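Side-chain contacts in tryptophan synthase alpha chain (Aquifex aeolicus, PDB 2EKC), which probably cleaves indoleglycerol phosphate to indole and glyceraldehyde 3-phosphate, the alpha-subunit half of the last step in tryptophan biosynthesis: residues D6-L11 with D206-V211; E172-V177 with E199-L204. All coordinates share one frame; numbering follows the deposited sequence.

Contact 1. Residues D6-L11 with D206-V211; sequences DKFTEL and DKPVVV
Phe8 holds CG beside its backbone N and anti to its carbonyl carbon (chi1 -85°), and Val210 sets CG1 the same way (chi1 -65°); this brings the benzyl group from helix 3-14 onto the ring of Pro208, just ahead of strand 209-212. Pro208 lies over one face of the phenyl ring. Its CB sits 3.6 Å from the centroid of the Phe8 ring and 3° off the normal, a CH-pi contact placed almost exactly over the middle. The neighbouring CG of Pro208 leans toward one side of the ring and comes 3.6 Å from CD2 of Phe8. At the far end the ring meets a different partner in a different way: CG1 of Val210 lies in the ring plane, at the edge, 3.9 Å from CZ of Phe8, and the two side chains cross at about a right angle. No hydrogen bond links the two segments, so the contact is purely apolar. Phe8 lies under the bottom of the TIM barrel, at the N-terminal ends of its strands, where it also touches Ala18 on strand 18-24 and Met173 in the loop before strand 174-177, while Val210 packs against Val20 on strand 18-24 and Tyr175 on strand 174-177.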
loop_
_atom_site.group_PDB
_atom_site.type_symbol
_atom_site.label_atom_id
_atom_site.label_comp_id
_atom_site.label_asym_id
_atom_site.label_seq_id
_atom_site.Cartn_x
_atom_site.Cartn_y
_atom_site.Cartn_z
ATOM N N ASP A 6 -8.901 0.077 12.751
ATOM C CA ASP A 6 -9.764 1.208 13.085
ATOM C C ASP A 6 -10.336 1.831 11.813
ATOM O O ASP A 6 -11.524 2.139 11.740
ATOM C CB ASP A 6 -9.004 2.297 13.851
ATOM C CG ASP A 6 -8.509 1.835 15.213
ATOM O OD1 ASP A 6 -9.077 0.880 15.775
ATOM O OD2 ASP A 6 -7.552 2.451 15.728
ATOM N N LYS A 7 -9.485 2.017 10.810
ATOM C CA LYS A 7 -9.930 2.628 9.559
ATOM C C LYS A 7 -11.013 1.828 8.847
ATOM O O LYS A 7 -12.007 2.393 8.395
ATOM C CB LYS A 7 -8.747 2.837 8.610
ATOM C CG LYS A 7 -9.133 3.512 7.294
ATOM C CD LYS A 7 -9.772 4.887 7.520
ATOM C CE LYS A 7 -8.792 5.867 8.145
ATOM N NZ LYS A 7 -9.401 7.212 8.364
ATOM N N PHE A 8 -10.823 0.520 8.729
ATOM C CA PHE A 8 -11.819 -0.311 8.058
ATOM C C PHE A 8 -13.132 -0.347 8.840
ATOM O O PHE A 8 -14.215 -0.420 8.258
ATOM C CB PHE A 8 -11.273 -1.726 7.836
ATOM C CG PHE A 8 -10.445 -1.858 6.582
ATOM C CD1 PHE A 8 -11.033 -1.689 5.330
ATOM C CD2 PHE A 8 -9.082 -2.131 6.652
ATOM C CE1 PHE A 8 -10.277 -1.792 4.161
ATOM C CE2 PHE A 8 -8.312 -2.237 5.486
ATOM C CZ PHE A 8 -8.913 -2.067 4.240
ATOM N N THR A 9 -13.041 -0.287 10.162
ATOM C CA THR A 9 -14.247 -0.277 10.978
ATOM C C THR A 9 -14.965 1.045 10.721
ATOM O O THR A 9 -16.191 1.099 10.625
ATOM C CB THR A 9 -13.896 -0.408 12.471
ATOM O OG1 THR A 9 -13.345 -1.705 12.701
ATOM C CG2 THR A 9 -15.135 -0.218 13.342
ATOM N N GLU A 10 -14.186 2.112 10.599
ATOM C CA GLU A 10 -14.739 3.432 10.330
ATOM C C GLU A 10 -15.412 3.463 8.959
ATOM O O GLU A 10 -16.545 3.929 8.820
ATOM C CB GLU A 10 -13.626 4.491 10.385
ATOM C CG GLU A 10 -14.002 5.835 9.776
ATOM C CD GLU A 10 -12.864 6.843 9.821
ATOM O OE1 GLU A 10 -11.699 6.442 9.615
ATOM O OE2 GLU A 10 -13.133 8.041 10.047
ATOM N N LEU A 11 -14.713 2.962 7.945
ATOM C CA LEU A 11 -15.260 2.960 6.592
ATOM C C LEU A 11 -16.556 2.169 6.519
ATOM O O LEU A 11 -17.507 2.580 5.853
ATOM C CB LEU A 11 -14.237 2.388 5.609
ATOM C CG LEU A 11 -13.011 3.280 5.380
ATOM C CD1 LEU A 11 -11.930 2.497 4.663
ATOM C CD2 LEU A 11 -13.420 4.510 4.574
ATOM N N ASP A 206 -12.119 -13.508 7.344
ATOM C CA ASP A 206 -12.946 -12.362 7.695
ATOM C C ASP A 206 -12.183 -11.037 7.654
ATOM O O ASP A 206 -12.775 -9.969 7.820
ATOM C CB ASP A 206 -13.548 -12.559 9.087
ATOM C CG ASP A 206 -14.577 -13.671 9.120
ATOM O OD1 ASP A 206 -15.547 -13.603 8.332
ATOM O OD2 ASP A 206 -14.418 -14.611 9.930
ATOM N N LYS A 207 -10.876 -11.100 7.427
ATOM C CA LYS A 207 -10.073 -9.882 7.391
ATOM C C LYS A 207 -10.266 -9.118 6.078
ATOM O O LYS A 207 -10.387 -9.717 5.013
ATOM C CB LYS A 207 -8.595 -10.221 7.589
ATOM C CG LYS A 207 -8.316 -11.030 8.852
ATOM C CD LYS A 207 -6.841 -11.001 9.208
ATOM C CE LYS A 207 -6.564 -11.753 10.504
ATOM N NZ LYS A 207 -6.671 -13.225 10.329
ATOM N N PRO A 208 -10.307 -7.779 6.145
ATOM C CA PRO A 208 -10.488 -6.975 4.932
ATOM C C PRO A 208 -9.451 -7.268 3.856
ATOM O O PRO A 208 -8.314 -7.650 4.151
ATOM C CB PRO A 208 -10.413 -5.535 5.449
ATOM C CG PRO A 208 -9.602 -5.650 6.711
ATOM C CD PRO A 208 -10.133 -6.915 7.327
ATOM N N VAL A 209 -9.853 -7.099 2.603
ATOM C CA VAL A 209 -8.957 -7.350 1.490
ATOM C C VAL A 209 -9.020 -6.213 0.485
ATOM O O VAL A 209 -10.102 -5.745 0.139
ATOM C CB VAL A 209 -9.304 -8.692 0.781
ATOM C CG1 VAL A 209 -10.765 -8.701 0.339
ATOM C CG2 VAL A 209 -8.389 -8.902 -0.422
ATOM N N VAL A 210 -7.852 -5.751 0.044
ATOM C CA VAL A 210 -7.778 -4.689 -0.949
ATOM C C VAL A 210 -7.216 -5.299 -2.231
ATOM O O VAL A 210 -6.396 -6.220 -2.186
ATOM C CB VAL A 210 -6.880 -3.503 -0.479
ATOM C CG1 VAL A 210 -7.505 -2.830 0.738
ATOM C CG2 VAL A 210 -5.483 -3.987 -0.156
ATOM N N VAL A 211 -7.675 -4.798 -3.369
ATOM C CA VAL A 211 -7.244 -5.314 -4.662
ATOM C C VAL A 211 -6.582 -4.221 -5.489
ATOM O O VAL A 211 -7.102 -3.112 -5.597
ATOM C CB VAL A 211 -8.451 -5.892 -5.432
ATOM C CG1 VAL A 211 -8.053 -6.275 -6.846
ATOM C CG2 VAL A 211 -8.990 -7.104 -4.687
#

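Contact 2. Residues E172-V177 with E199-L204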
loop_
_atom_site.group_PDB
_atom_site.type_symbol
_atom_site.label_atom_id
_atom_site.label_comp_id
_atom_site.label_asym_id
_atom_site.label_seq_id
_atom_site.Cartn_x
_atom_site.Cartn_y
_atom_site.Cartn_z
ATOM N N GLU A 172 -4.214 -7.505 10.084
ATOM C CA GLU A 172 -5.423 -6.707 9.914
ATOM C C GLU A 172 -5.996 -6.656 8.499
ATOM O O GLU A 172 -7.174 -6.357 8.317
ATOM C CB GLU A 172 -5.151 -5.277 10.375
ATOM C CG GLU A 172 -4.752 -5.149 11.841
ATOM C CD GLU A 172 -4.208 -3.771 12.157
ATOM O OE1 GLU A 172 -3.012 -3.523 11.871
ATOM O OE2 GLU A 172 -4.980 -2.933 12.670
ATOM N N MET A 173 -5.169 -6.927 7.497
ATOM C CA MET A 173 -5.647 -6.873 6.122
ATOM C C MET A 173 -4.771 -7.660 5.160
ATOM O O MET A 173 -3.642 -8.035 5.488
ATOM C CB MET A 173 -5.708 -5.417 5.654
ATOM C CG MET A 173 -4.334 -4.764 5.563
ATOM S SD MET A 173 -4.388 -3.101 4.897
ATOM C CE MET A 173 -4.705 -3.437 3.189
ATOM N N THR A 174 -5.300 -7.892 3.963
ATOM C CA THR A 174 -4.587 -8.627 2.929
ATOM C C THR A 174 -4.637 -7.851 1.619
ATOM O O THR A 174 -5.507 -7.003 1.418
ATOM C CB THR A 174 -5.212 -10.018 2.679
ATOM O OG1 THR A 174 -6.553 -9.862 2.199
ATOM C CG2 THR A 174 -5.230 -10.838 3.961
ATOM N N TYR A 175 -3.698 -8.154 0.732
ATOM C CA TYR A 175 -3.628 -7.505 -0.565
ATOM C C TYR A 175 -3.535 -8.543 -1.679
ATOM O O TYR A 175 -2.645 -9.392 -1.667
ATOM C CB TYR A 175 -2.402 -6.584 -0.646
ATOM C CG TYR A 175 -2.181 -6.029 -2.038
ATOM C CD1 TYR A 175 -3.101 -5.151 -2.612
ATOM C CD2 TYR A 175 -1.095 -6.441 -2.813
ATOM C CE1 TYR A 175 -2.952 -4.697 -3.927
ATOM C CE2 TYR A 175 -0.935 -5.995 -4.133
ATOM C CZ TYR A 175 -1.873 -5.125 -4.683
ATOM O OH TYR A 175 -1.741 -4.701 -5.990
ATOM N N PHE A 176 -4.459 -8.475 -2.634
ATOM C CA PHE A 176 -4.451 -9.387 -3.772
ATOM C C PHE A 176 -4.224 -8.591 -5.051
ATOM O O PHE A 176 -4.709 -7.470 -5.181
ATOM C CB PHE A 176 -5.791 -10.120 -3.911
ATOM C CG PHE A 176 -5.919 -11.340 -3.052
ATOM C CD1 PHE A 176 -5.909 -11.239 -1.666
ATOM C CD2 PHE A 176 -6.079 -12.594 -3.633
ATOM C CE1 PHE A 176 -6.063 -12.379 -0.867
ATOM C CE2 PHE A 176 -6.233 -13.736 -2.845
ATOM C CZ PHE A 176 -6.227 -13.629 -1.463
ATOM N N VAL A 177 -3.486 -9.173 -5.990
ATOM C CA VAL A 177 -3.249 -8.532 -7.280
ATOM C C VAL A 177 -4.429 -8.964 -8.156
ATOM O O VAL A 177 -4.930 -10.078 -8.012
ATOM C CB VAL A 177 -1.924 -9.001 -7.904
ATOM C CG1 VAL A 177 -0.771 -8.590 -7.006
ATOM C CG2 VAL A 177 -1.934 -10.512 -8.096
ATOM N N GLU A 199 -14.189 -14.261 -3.458
ATOM C CA GLU A 199 -15.368 -14.901 -2.896
ATOM C C GLU A 199 -14.919 -16.127 -2.103
ATOM O O GLU A 199 -15.440 -16.395 -1.021
ATOM C CB GLU A 199 -16.350 -15.277 -4.013
ATOM C CG GLU A 199 -16.658 -14.096 -4.937
ATOM C CD GLU A 199 -17.827 -14.338 -5.873
ATOM O OE1 GLU A 199 -17.994 -15.481 -6.348
ATOM O OE2 GLU A 199 -18.571 -13.371 -6.147
ATOM N N GLU A 200 -13.947 -16.868 -2.639
ATOM C CA GLU A 200 -13.411 -18.035 -1.936
ATOM C C GLU A 200 -12.787 -17.538 -0.644
ATOM O O GLU A 200 -12.998 -18.102 0.432
ATOM C CB GLU A 200 -12.322 -18.726 -2.759
ATOM C CG GLU A 200 -12.815 -19.706 -3.801
ATOM C CD GLU A 200 -11.676 -20.504 -4.413
ATOM O OE1 GLU A 200 -10.940 -19.945 -5.252
ATOM O OE2 GLU A 200 -11.511 -21.688 -4.042
ATOM N N TYR A 201 -11.999 -16.475 -0.772
ATOM C CA TYR A 201 -11.322 -15.861 0.363
ATOM C C TYR A 201 -12.343 -15.523 1.448
ATOM O O TYR A 201 -12.108 -15.778 2.629
ATOM C CB TYR A 201 -10.600 -14.592 -0.102
ATOM C CG TYR A 201 -10.044 -13.718 1.002
ATOM C CD1 TYR A 201 -8.784 -13.959 1.553
ATOM C CD2 TYR A 201 -10.771 -12.629 1.476
ATOM C CE1 TYR A 201 -8.260 -13.125 2.551
ATOM C CE2 TYR A 201 -10.260 -11.793 2.466
ATOM C CZ TYR A 201 -9.008 -12.042 2.996
ATOM O OH TYR A 201 -8.502 -11.191 3.951
ATOM N N ARG A 202 -13.476 -14.960 1.040
ATOM C CA ARG A 202 -14.532 -14.587 1.982
ATOM C C ARG A 202 -14.985 -15.789 2.795
ATOM O O ARG A 202 -15.301 -15.666 3.977
ATOM C CB ARG A 202 -15.740 -14.013 1.240
ATOM C CG ARG A 202 -15.470 -12.728 0.476
ATOM C CD ARG A 202 -15.015 -11.622 1.399
ATOM N NE ARG A 202 -14.996 -10.328 0.720
ATOM C CZ ARG A 202 -14.598 -9.196 1.291
ATOM N NH1 ARG A 202 -14.186 -9.198 2.552
ATOM N NH2 ARG A 202 -14.607 -8.065 0.599
ATOM N N GLU A 203 -15.022 -16.942 2.137
ATOM C CA GLU A 203 -15.435 -18.197 2.757
ATOM C C GLU A 203 -14.467 -18.628 3.854
ATOM O O GLU A 203 -14.863 -19.239 4.847
ATOM C CB GLU A 203 -15.486 -19.310 1.698
ATOM C CG GLU A 203 -16.477 -19.089 0.559
ATOM C CD GLU A 203 -16.350 -20.138 -0.541
ATOM O OE1 GLU A 203 -16.349 -21.346 -0.223
ATOM O OE2 GLU A 203 -16.255 -19.757 -1.727
ATOM N N LEU A 204 -13.193 -18.300 3.666
ATOM C CA LEU A 204 -12.149 -18.704 4.597
ATOM C C LEU A 204 -11.557 -17.609 5.465
ATOM O O LEU A 204 -10.837 -17.904 6.416
ATOM C CB LEU A 204 -11.013 -19.356 3.810
ATOM C CG LEU A 204 -11.355 -20.620 3.022
ATOM C CD1 LEU A 204 -10.295 -20.880 1.961
ATOM C CD2 LEU A 204 -11.468 -21.792 3.984
#
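Tyr201 reaches in from helix 192-204 to meet Thr174 and Phe176 on strand 174-177, a helix-on-strand contact in the outer layer of the TIM barrel, where the helix that follows the strand packs back against it. CG of Tyr201 stands anti to its backbone N (chi1 170°), which carries the phenol away from the helix toward the sheet, and Thr174 comes at it from the opposite direction. The two hydroxyls close to 2.9 Å between Thr174 OG1 and Tyr201 OH. The stronger partner of Tyr201 OH is the backbone O of Lys207, to which it can only donate, and Thr174 OG1 has Pro208 O as a weak further partner, so these buried oxygens share a small polar cluster. The methyl of Thr174 is close as well, with CG2 3.3 Å from Tyr201 OH. Two residues farther along the strand, Phe176 turns its edge toward the face of Tyr201 in an offset edge-to-face pair, the planes at 71° and the centroids 5.5 Å apart. Ile163 of helix 160-169 adds to the packing around Tyr201. Away from Tyr201 the helix opens toward solvent: Glu203 is exposed and Glu199, salt-bridged to Lys195, partly so, while Glu200 pairs with Lys197 and reaches Arg160 of helix 160-169. Back in the buried part, where the two rings come nearest, CZ of Phe176 stops 4.0 Å from CD1 of Tyr201.

Contacts 1 and 2 meet along neighbouring parallel strands of the barrel, 209-212 and 174-177, and their centres are 11 Å apart. Contact 1 lies on the barrel-interior face, at the N-terminal end of strand 209-212, whereas contact 2 belongs to the outer layer of helices. Two probable hydrogen bonds join them: Lys207 O to Tyr201 OH at 2.6 Å, and Val210 N to Thr174 O at 3.0 Å, the latter part of the sheet itself. Packing is close too, with Val209 CB 3.3 Å from Thr174 OG1. The predicted proton acceptor Glu49 is about 6 Å from Val210, side chain to side chain, but about 11 Å from Thr174, so it is the Val210 end of contact 1 that lies nearer the likely active site.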